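Local coordinates for thioesterase domain-containing protein (Pyrococcus horikoshii, PDB 1IXL), which is of unknown function but adopts a hot-dog fold and may hydrolyse acyl-CoA thioesters, at residues 95-98 with 99-102. Sequence-based numbering, arbitrary orientation.
Sequences EDLG and KKKI
Glu95 O takes the N-H of Ile102 at 2.9 Å in an almost straight bond (173°), and Lys101 CA adds a C-H...O contact to the same oxygen. The pair is closed by a longer bond from Glu95 N to Ile102 O (3.3 Å), which uses a lone pair of that carbonyl. Two residues on, Leu97 N donates to Lys100 O at 2.8 Å, while the return bond from Lys100 N to Leu97 O is weak. These bonds define the end of a two-residue beta hairpin, closed by a type II' turn from Leu97 to Lys100, where strands 86-97 and 100-109 of the antiparallel hot-dog sheet meet. Gly98 suits the first corner of the turn: its phi is positive (72°), and a CB there would run into Lys99 N. Asp96 forms an Asx turn, its short side chain letting OD1 accept from Gly98 N at 2.9 Å; CG stands anti to the backbone N (chi1 -172°), which swings the carboxylate on toward the turn. Across the non-hydrogen-bonded pair, Lys101 runs alongside Asp96, its CD 3.4 Å from OD2. The two charges stay 4.0 Å apart, Asp96 OD2 to Lys101 NZ, beyond salt-bridge distance; NZ has a second acidic neighbour in Glu65, a long and weak ion pair. With an alanine at Lys101, the Asp96 carboxylate would probably lose the methylenes packed along it and its nearby positive charge. The side chains of Glu95, Leu97, Lys100 and Ile102 share the opposite face. Ile102, buried and branched, suits its place between apolar Leu97, whose CD1 meets Ile102 CD1 at 3.8 Å, and Tyr120 of strand 112-123. The extended Glu95 chain lays its carboxylate beside Ile102 CD1. Leu97 CD1 also presses tightly on CE of Lys100, whose long aliphatic chain can pack against leucine and touches Tyr122.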
loop_
_atom_site.group_PDB
_atom_site.type_symbol
_atom_site.label_atom_id
_atom_site.label_comp_id
_atom_site.label_asym_id
_atom_site.label_seq_id
_atom_site.Cartn_x
_atom_site.Cartn_y
_atom_site.Cartn_z
ATOM N N GLU A 95 -2.140 14.930 -4.424
ATOM C CA GLU A 95 -3.001 16.074 -4.167
ATOM C C GLU A 95 -3.213 16.197 -2.678
ATOM O O GLU A 95 -3.662 15.258 -2.020
ATOM C CB GLU A 95 -4.368 15.919 -4.838
ATOM C CG GLU A 95 -4.401 16.259 -6.309
ATOM C CD GLU A 95 -5.792 16.095 -6.905
ATOM O OE1 GLU A 95 -6.715 16.826 -6.483
ATOM O OE2 GLU A 95 -5.954 15.231 -7.788
ATOM N N ASP A 96 -2.872 17.350 -2.125
ATOM C CA ASP A 96 -3.083 17.542 -0.703
ATOM C C ASP A 96 -4.249 18.501 -0.554
ATOM O O ASP A 96 -4.134 19.687 -0.855
ATOM C CB ASP A 96 -1.847 18.128 -0.034
ATOM C CG ASP A 96 -1.975 18.147 1.471
ATOM O OD1 ASP A 96 -2.967 18.726 1.976
ATOM O OD2 ASP A 96 -1.093 17.570 2.147
ATOM N N LEU A 97 -5.373 17.974 -0.091
ATOM C CA LEU A 97 -6.578 18.766 0.084
ATOM C C LEU A 97 -6.858 18.914 1.578
ATOM O O LEU A 97 -7.971 18.688 2.051
ATOM C CB LEU A 97 -7.739 18.065 -0.635
ATOM C CG LEU A 97 -7.352 17.708 -2.076
ATOM C CD1 LEU A 97 -8.361 16.755 -2.686
ATOM C CD2 LEU A 97 -7.242 18.985 -2.903
ATOM N N GLY A 98 -5.823 19.309 2.313
ATOM C CA GLY A 98 -5.944 19.466 3.746
ATOM C C GLY A 98 -6.032 18.111 4.424
ATOM O O GLY A 98 -5.095 17.318 4.368
ATOM N N LYS A 99 -7.173 17.838 5.047
ATOM C CA LYS A 99 -7.388 16.585 5.747
ATOM C C LYS A 99 -7.600 15.424 4.793
ATOM O O LYS A 99 -7.540 14.272 5.200
ATOM C CB LYS A 99 -8.575 16.702 6.705
ATOM C CG LYS A 99 -9.807 17.415 6.148
ATOM C CD LYS A 99 -9.555 18.896 5.809
ATOM C CE LYS A 99 -10.842 19.713 5.877
ATOM N NZ LYS A 99 -12.006 19.012 5.260
ATOM N N LYS A 100 -7.872 15.729 3.529
ATOM C CA LYS A 100 -8.037 14.678 2.538
ATOM C C LYS A 100 -6.795 14.694 1.671
ATOM O O LYS A 100 -6.329 15.765 1.252
ATOM C CB LYS A 100 -9.266 14.891 1.648
ATOM C CG LYS A 100 -9.505 13.677 0.726
ATOM C CD LYS A 100 -10.761 13.769 -0.144
ATOM C CE LYS A 100 -10.469 14.442 -1.479
ATOM N NZ LYS A 100 -11.614 14.364 -2.426
ATOM N N LYS A 101 -6.268 13.500 1.397
ATOM C CA LYS A 101 -5.074 13.337 0.589
ATOM C C LYS A 101 -5.332 12.335 -0.541
ATOM O O LYS A 101 -5.893 11.274 -0.307
ATOM C CB LYS A 101 -3.944 12.809 1.469
ATOM C CG LYS A 101 -3.792 13.548 2.801
ATOM C CD LYS A 101 -3.163 14.916 2.597
ATOM C CE LYS A 101 -2.875 15.620 3.925
ATOM N NZ LYS A 101 -2.077 14.785 4.863
ATOM N N ILE A 102 -4.954 12.682 -1.764
ATOM C CA ILE A 102 -5.126 11.757 -2.885
ATOM C C ILE A 102 -3.735 11.161 -3.117
ATOM O O ILE A 102 -2.770 11.879 -3.354
ATOM C CB ILE A 102 -5.626 12.474 -4.148
ATOM C CG1 ILE A 102 -7.018 13.055 -3.892
ATOM C CG2 ILE A 102 -5.705 11.497 -5.313
ATOM C CD1 ILE A 102 -7.554 13.923 -5.051
#